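Trilobed Protease (Pyrococcus furiosus, PDB 2GOP) is a probable peptide-degrading hydrolase, represented here by its seven-bladed, open-velcro beta-propeller domain, which may help govern substrate access. Local coordinates at residues 77-81 with 82-86; 110-114 with 115-119. One frame throughout, in Å; residues are numbered along the deposited sequence. Where two conformers were deposited one is given.

Contact 1 (77-81 with 82-86)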
ATOM      1  N   ARG A  77     -21.687  -7.087   9.082  1.00 44.96           N
ATOM      2  CA  ARG A  77     -21.684  -7.379  10.506  1.00 45.10           C
ATOM      3  C   ARG A  77     -20.595  -8.419  10.813  1.00 45.51           C
ATOM      4  O   ARG A  77     -20.521  -9.470  10.178  1.00 44.37           O
ATOM      5  CB  ARG A  77     -23.068  -7.871  10.937  1.00 45.33           C
ATOM      6  CG  ARG A  77     -23.227  -8.066  12.439  1.00 45.98           C
ATOM      7  CD  ARG A  77     -24.702  -8.149  12.833  1.00 45.79           C
ATOM      8  NE  ARG A  77     -25.380  -6.844  12.803  1.00 46.24           N
ATOM      9  CZ  ARG A  77     -26.696  -6.688  12.653  1.00 43.81           C
ATOM     10  NH1 ARG A  77     -27.487  -7.737  12.479  1.00 45.71           N
ATOM     11  NH2 ARG A  77     -27.226  -5.472  12.654  1.00 45.21           N
ATOM     12  N   ALA A  78     -19.748  -8.104  11.786  1.00 46.77           N
ATOM     13  CA  ALA A  78     -18.681  -8.992  12.211  1.00 49.59           C
ATOM     14  C   ALA A  78     -19.217  -9.961  13.250  1.00 52.71           C
ATOM     15  O   ALA A  78     -19.877  -9.551  14.208  1.00 53.46           O
ATOM     16  CB  ALA A  78     -17.532  -8.191  12.798  1.00 49.66           C
ATOM     17  N   ASN A  79     -18.939 -11.245  13.047  1.00 55.90           N
ATOM     18  CA  ASN A  79     -19.193 -12.267  14.049  1.00 56.07           C
ATOM     19  C   ASN A  79     -17.862 -12.608  14.709  1.00 57.54           C
ATOM     20  O   ASN A  79     -17.086 -13.401  14.180  1.00 58.56           O
ATOM     21  CB  ASN A  79     -19.810 -13.506  13.396  1.00 56.84           C
ATOM     22  CG  ASN A  79     -20.324 -14.513  14.407  1.00 57.27           C
ATOM     23  OD1 ASN A  79     -20.042 -14.416  15.601  1.00 60.63           O
ATOM     24  ND2 ASN A  79     -21.080 -15.495  13.930  1.00 57.17           N
ATOM     25  N   GLU A  80     -17.599 -11.982  15.856  1.00 59.76           N
ATOM     26  CA  GLU A  80     -16.333 -12.162  16.590  1.00 60.57           C
ATOM     27  C   GLU A  80     -16.038 -13.619  16.955  1.00 61.32           C
ATOM     28  O   GLU A  80     -14.879 -14.043  16.976  1.00 63.25           O
ATOM     29  CB  GLU A  80     -16.345 -11.337  17.888  1.00 60.59           C
ATOM     30  CG  GLU A  80     -16.143  -9.831  17.723  1.00 60.74           C
ATOM     31  CD  GLU A  80     -15.747  -9.153  19.040  1.00 62.72           C
ATOM     32  OE1 GLU A  80     -16.426  -8.186  19.448  1.00 67.10           O
ATOM     33  OE2 GLU A  80     -14.761  -9.592  19.679  1.00 65.91           O
ATOM     34  N   GLU A  81     -17.092 -14.370  17.257  1.00 61.77           N
ATOM     35  CA  GLU A  81     -16.965 -15.728  17.779  1.00 61.89           C
ATOM     36  C   GLU A  81     -16.714 -16.756  16.677  1.00 61.28           C
ATOM     37  O   GLU A  81     -16.102 -17.800  16.923  1.00 60.56           O
ATOM     38  CB  GLU A  81     -18.229 -16.093  18.560  1.00 62.96           C
ATOM     39  CG  GLU A  81     -18.033 -17.167  19.615  1.00 63.98           C
ATOM     40  CD  GLU A  81     -19.265 -17.366  20.474  1.00 64.33           C
ATOM     41  OE1 GLU A  81     -20.046 -16.404  20.639  1.00 66.74           O
ATOM     42  OE2 GLU A  81     -19.452 -18.486  20.992  1.00 68.48           O
ATOM     43  N   LYS A  82     -17.202 -16.459  15.475  1.00 59.87           N
ATOM     44  CA  LYS A  82     -17.006 -17.318  14.308  1.00 58.50           C
ATOM     45  C   LYS A  82     -15.813 -16.894  13.456  1.00 56.69           C
ATOM     46  O   LYS A  82     -15.363 -17.662  12.602  1.00 54.62           O
ATOM     47  CB  LYS A  82     -18.251 -17.298  13.417  1.00 59.61           C
ATOM     48  CG  LYS A  82     -19.204 -18.471  13.580  1.00 59.84           C
ATOM     49  CD  LYS A  82     -20.304 -18.387  12.520  1.00 59.82           C
ATOM     50  CE  LYS A  82     -20.745 -19.751  12.023  1.00 60.75           C
ATOM     51  NZ  LYS A  82     -21.572 -19.623  10.789  1.00 60.82           N
ATOM     52  N   LYS A  83     -15.312 -15.679  13.678  1.00 55.97           N
ATOM     53  CA  LYS A  83     -14.317 -15.061  12.796  1.00 56.81           C
ATOM     54  C   LYS A  83     -14.825 -15.034  11.344  1.00 55.87           C
ATOM     55  O   LYS A  83     -14.155 -15.498  10.423  1.00 56.16           O
ATOM     56  CB  LYS A  83     -12.959 -15.776  12.880  1.00 57.85           C
ATOM     57  CG  LYS A  83     -12.210 -15.595  14.187  1.00 58.92           C
ATOM     58  CD  LYS A  83     -10.779 -16.121  14.051  1.00 59.07           C
ATOM     59  CE  LYS A  83      -9.999 -16.032  15.358  1.00 60.29           C
ATOM     60  NZ  LYS A  83      -8.571 -16.435  15.193  1.00 58.82           N
ATOM     61  N   VAL A  84     -16.030 -14.510  11.157  1.00 54.27           N
ATOM     62  CA  VAL A  84     -16.581 -14.313   9.819  1.00 53.35           C
ATOM     63  C   VAL A  84     -17.233 -12.950   9.729  1.00 51.60           C
ATOM     64  O   VAL A  84     -17.707 -12.415  10.733  1.00 52.49           O
ATOM     65  CB  VAL A  84     -17.628 -15.379   9.442  1.00 53.78           C
ATOM     66  CG1 VAL A  84     -16.966 -16.739   9.275  1.00 55.50           C
ATOM     67  CG2 VAL A  84     -18.743 -15.427  10.471  1.00 51.70           C
ATOM     68  N   SER A  85     -17.236 -12.398   8.520  1.00 50.09           N
ATOM     69  CA  SER A  85     -17.913 -11.142   8.228  1.00 50.12           C
ATOM     70  C   SER A  85     -19.184 -11.480   7.491  1.00 48.11           C
ATOM     71  O   SER A  85     -19.169 -12.289   6.572  1.00 50.14           O
ATOM     72  CB  SER A  85     -17.044 -10.254   7.336  1.00 49.96           C
ATOM     73  OG  SER A  85     -15.693 -10.328   7.727  1.00 48.12           O
ATOM     74  N   GLU A  86     -20.279 -10.845   7.874  1.00 46.30           N
ATOM     75  CA  GLU A  86     -21.557 -11.156   7.274  1.00 46.56           C
ATOM     76  C   GLU A  86     -22.060  -9.962   6.506  1.00 43.51           C
ATOM     77  O   GLU A  86     -21.939  -8.832   6.973  1.00 42.75           O
ATOM     78  CB  GLU A  86     -22.568 -11.507   8.349  1.00 46.75           C
ATOM     79  CG  GLU A  86     -22.093 -12.563   9.329  1.00 50.82           C
ATOM     80  CD  GLU A  86     -22.908 -12.539  10.589  1.00 51.37           C
ATOM     81  OE1 GLU A  86     -24.052 -12.056  10.539  1.00 50.60           O
ATOM     82  OE2 GLU A  86     -22.401 -12.983  11.633  1.00 63.08           O
TER
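The turn of the beta hairpin joining strands 72-79 and 84-91, the middle strands of a four-stranded propeller blade, brings Arg77 opposite Glu86 and Asn79 opposite Val84. Arg77 and Glu86 form a hydrogen-bonded antiparallel pair, Arg77 N to Glu86 O and Glu86 N to Arg77 O both 2.7 Å. The next rung is Asn79 N to Val84 O, 2.9 Å and nearly linear at oxygen (C=O...N 177°). Beyond it Lys83 and Val84 both face Asn79, a G1 beta bulge, and the return bond from Val84 N to Asn79 O is weak (3.4 Å). With CG anti to the backbone N (chi1 -170°), the Asn79 amide is directed toward the start of the turn, across the Lys82 chain: OD1 takes weak bonds from Glu81 N and Lys82 N, while ND2 rests against Lys82 CD at 3.3 Å. On the same face Glu86 OE2 approaches Asn79 CB to 3.2 Å, the amide and carboxylate planes 76° apart. Trp88 NE1 hydrogen-bonds Glu86 OE1, its ring in cation-pi contact with Arg77. Three short backbone bonds thus hold the hairpin, weak ones its turn, while carbonyls of Glu59 and Asn60 and the carboxylate of Glu102 answer Arg77 and Lys82.

Contact 2 (110-114 with 115-119)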
ATOM      1  N   GLU A 110     -21.263  -3.070  -3.152  1.00 36.10           N
ATOM      2  CA  GLU A 110     -21.731  -2.042  -4.093  1.00 38.50           C
ATOM      3  C   GLU A 110     -23.052  -2.449  -4.722  1.00 38.61           C
ATOM      4  O   GLU A 110     -23.182  -3.548  -5.234  1.00 38.82           O
ATOM      5  CB  GLU A 110     -20.696  -1.789  -5.211  1.00 38.97           C
ATOM      6  CG  GLU A 110     -21.035  -0.606  -6.151  1.00 41.20           C
ATOM      7  CD  GLU A 110     -20.114  -0.434  -7.392  1.00 43.21           C
ATOM      8  OE1 GLU A 110     -19.291  -1.315  -7.737  1.00 37.17           O
ATOM      9  OE2 GLU A 110     -20.237   0.629  -8.038  1.00 52.81           O
ATOM     10  N   TRP A 111     -24.015  -1.538  -4.685  1.00 37.66           N
ATOM     11  CA  TRP A 111     -25.285  -1.731  -5.339  1.00 37.46           C
ATOM     12  C   TRP A 111     -25.159  -1.478  -6.823  1.00 37.84           C
ATOM     13  O   TRP A 111     -24.468  -0.552  -7.247  1.00 33.86           O
ATOM     14  CB  TRP A 111     -26.326  -0.748  -4.806  1.00 37.35           C
ATOM     15  CG  TRP A 111     -26.864  -1.073  -3.464  1.00 36.69           C
ATOM     16  CD1 TRP A 111     -26.532  -0.473  -2.302  1.00 36.06           C
ATOM     17  CD2 TRP A 111     -27.868  -2.043  -3.146  1.00 34.59           C
ATOM     18  NE1 TRP A 111     -27.252  -1.014  -1.270  1.00 36.89           N
ATOM     19  CE2 TRP A 111     -28.080  -1.981  -1.761  1.00 34.53           C
ATOM     20  CE3 TRP A 111     -28.606  -2.960  -3.896  1.00 37.16           C
ATOM     21  CZ2 TRP A 111     -29.001  -2.805  -1.099  1.00 37.38           C
ATOM     22  CZ3 TRP A 111     -29.514  -3.782  -3.238  1.00 36.84           C
ATOM     23  CH2 TRP A 111     -29.705  -3.693  -1.851  1.00 36.57           C
ATOM     24  N   ASN A 112     -25.867  -2.295  -7.598  1.00 37.70           N
ATOM     25  CA  ASN A 112     -26.188  -1.988  -8.982  1.00 37.91           C
ATOM     26  C   ASN A 112     -27.155  -0.795  -9.044  1.00 38.01           C
ATOM     27  O   ASN A 112     -27.916  -0.553  -8.109  1.00 34.59           O
ATOM     28  CB  ASN A 112     -26.802  -3.225  -9.645  1.00 36.60           C
ATOM     29  CG  ASN A 112     -27.097  -3.013 -11.112  1.00 40.98           C
ATOM     30  OD1 ASN A 112     -28.005  -2.259 -11.459  1.00 43.57           O
ATOM     31  ND2 ASN A 112     -26.324  -3.666 -11.984  1.00 39.04           N
ATOM     32  N   GLU A 113     -27.109  -0.041 -10.142  1.00 39.13           N
ATOM     33  CA  GLU A 113     -28.010   1.100 -10.396  0.50 38.16           C
ATOM     34  C   GLU A 113     -29.484   0.736 -10.236  1.00 38.16           C
ATOM     35  O   GLU A 113     -30.338   1.596 -10.008  1.00 39.15           O
ATOM     36  CB  GLU A 113     -27.824   1.608 -11.831  0.50 38.20           C
ATOM     37  CG  GLU A 113     -26.526   2.362 -12.101  0.50 37.96           C
ATOM     38  CD  GLU A 113     -26.267   2.583 -13.592  0.50 37.69           C
ATOM     39  OE1 GLU A 113     -27.164   2.282 -14.416  0.50 33.06           O
ATOM     40  OE2 GLU A 113     -25.160   3.048 -13.938  0.50 37.53           O
ATOM     41  N   ASP A 114     -29.801  -0.544 -10.414  1.00 37.70           N
ATOM     42  CA  ASP A 114     -31.192  -1.008 -10.306  1.00 38.34           C
ATOM     43  C   ASP A 114     -31.715  -1.216  -8.874  1.00 38.92           C
ATOM     44  O   ASP A 114     -32.858  -1.655  -8.697  1.00 41.28           O
ATOM     45  CB  ASP A 114     -31.410  -2.279 -11.148  1.00 38.94           C
ATOM     46  CG  ASP A 114     -30.663  -3.499 -10.620  1.00 37.91           C
ATOM     47  OD1 ASP A 114     -30.126  -3.476  -9.497  1.00 38.28           O
ATOM     48  OD2 ASP A 114     -30.621  -4.511 -11.354  1.00 45.57           O
ATOM     49  N   SER A 115     -30.888  -0.937  -7.860  1.00 37.76           N
ATOM     50  CA  SER A 115     -31.276  -1.101  -6.442  1.00 38.78           C
ATOM     51  C   SER A 115     -31.781  -2.510  -6.133  1.00 37.87           C
ATOM     52  O   SER A 115     -32.556  -2.702  -5.201  1.00 39.28           O
ATOM     53  CB  SER A 115     -32.369  -0.089  -6.039  1.00 34.29           C
ATOM     54  OG  SER A 115     -31.987   1.229  -6.326  1.00 36.88           O
ATOM     55  N   ARG A 116     -31.361  -3.484  -6.929  1.00 40.29           N
ATOM     56  CA  ARG A 116     -31.794  -4.869  -6.750  1.00 42.26           C
ATOM     57  C   ARG A 116     -30.584  -5.798  -6.667  1.00 42.21           C
ATOM     58  O   ARG A 116     -30.512  -6.638  -5.761  1.00 45.10           O
ATOM     59  CB  ARG A 116     -32.741  -5.261  -7.888  1.00 43.29           C
ATOM     60  CG  ARG A 116     -33.056  -6.721  -7.993  1.00 44.62           C
ATOM     61  CD  ARG A 116     -33.763  -7.039  -9.313  1.00 47.64           C
ATOM     62  NE  ARG A 116     -33.183  -8.241  -9.909  1.00 54.09           N
ATOM     63  CZ  ARG A 116     -32.547  -8.300 -11.083  1.00 56.99           C
ATOM     64  NH1 ARG A 116     -32.438  -7.236 -11.881  1.00 57.71           N
ATOM     65  NH2 ARG A 116     -32.048  -9.468 -11.490  1.00 58.03           N
ATOM     66  N   LYS A 117     -29.630  -5.648  -7.587  1.00 39.05           N
ATOM     67  CA  LYS A 117     -28.408  -6.455  -7.539  1.00 39.28           C
ATOM     68  C   LYS A 117     -27.308  -5.824  -6.678  1.00 39.30           C
ATOM     69  O   LYS A 117     -27.115  -4.598  -6.668  1.00 36.22           O
ATOM     70  CB  LYS A 117     -27.875  -6.724  -8.941  1.00 39.15           C
ATOM     71  CG  LYS A 117     -28.877  -7.452  -9.843  1.00 38.10           C
ATOM     72  CD  LYS A 117     -28.227  -7.976 -11.123  1.00 39.85           C
ATOM     73  CE  LYS A 117     -27.737  -6.866 -12.065  1.00 40.11           C
ATOM     74  NZ  LYS A 117     -28.830  -6.091 -12.732  1.00 39.14           N
ATOM     75  N   LEU A 118     -26.564  -6.690  -5.999  1.00 39.32           N
ATOM     76  CA  LEU A 118     -25.533  -6.288  -5.065  1.00 39.32           C
ATOM     77  C   LEU A 118     -24.227  -7.043  -5.384  1.00 40.36           C
ATOM     78  O   LEU A 118     -24.216  -8.282  -5.460  1.00 40.32           O
ATOM     79  CB  LEU A 118     -26.038  -6.593  -3.658  1.00 41.80           C
ATOM     80  CG  LEU A 118     -25.326  -6.062  -2.418  1.00 42.07           C
ATOM     81  CD1 LEU A 118     -25.147  -4.543  -2.458  1.00 40.88           C
ATOM     82  CD2 LEU A 118     -26.114  -6.507  -1.182  1.00 43.91           C
ATOM     83  N   LEU A 119     -23.148  -6.293  -5.621  1.00 36.95           N
ATOM     84  CA  LEU A 119     -21.824  -6.872  -5.874  1.00 36.09           C
ATOM     85  C   LEU A 119     -21.032  -6.923  -4.576  1.00 38.09           C
ATOM     86  O   LEU A 119     -20.776  -5.888  -3.956  1.00 36.74           O
ATOM     87  CB  LEU A 119     -21.034  -6.057  -6.898  1.00 36.91           C
ATOM     88  CG  LEU A 119     -19.599  -6.564  -7.183  1.00 34.96           C
ATOM     89  CD1 LEU A 119     -19.638  -7.966  -7.809  1.00 33.41           C
ATOM     90  CD2 LEU A 119     -18.814  -5.578  -8.055  1.00 34.43           C
TER
HETATM   91  O   HOH W   1     -32.533   2.181  -8.662  1.00 57.68           O
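Backbone bonds set the frame: Glu110 pairs with Leu119 through Glu110 N to Leu119 O and Leu119 N to Glu110 O, and Asn112 N reaches Lys117 O at 2.8 Å. Ser115 N closes a type I turn on Asn112 O at 3.0 Å, from above the carbonyl plane. Side-chain oxygens hold the turn and the residues after it. Asn112 OD1 accepts Asp114 N at 2.7 Å, in plane on a lone pair, making an Asx turn. Asp114 holds CG between its backbone N and carbonyl carbon (chi1 67°), which swings the carboxylate over the following residues; OD1 takes Arg116 N at 2.8 Å and Lys117 N at 2.9 Å, both from one face of its plane. Among the charges, Asp114 OD2 forms salt bridges with Lys117 NZ at 2.8 Å and Arg116 NH1 at 3.3 Å, the carboxylate and guanidinium planes 51° apart. Asp181 also pairs with Lys117 NZ, and Asp158 with Arg116 NE. With an alanine in place of Asp114, the N-H groups of Arg116 and Lys117 would probably lose their acceptor and the two cations their shared partner, leaving them to Asp158 and Asp181. The apolar contact is a CH-pi interaction, Leu118 CD1 standing over the Trp111 five-membered ring, 3.9 Å from its centroid. Such a polar turn between the first two strands of a propeller blade probably resembles the Ser-Pro-Asp-Gly turns of WD40-like repeats.

Contacts 1 and 2 are hairpin turns in consecutive propeller blades, one following the other along the chain. Their centres lie 23 Å apart and their nearest atoms about 9 Å, so the turns do not touch. Contact 1 joins the second and third strands of its blade, contact 2 the first and second of the next. Contact 1 lies farther out, about 21 Å from the centre of the chain to its own centre, against 14 Å for contact 2, and is the more exposed. Strand 72-79 links them: it carries residues 77-79, while Leu118 and Trp111 of contact 2 pack on its Ala74. Lys83 of contact 1 also packs on Asp148 of the second subunit.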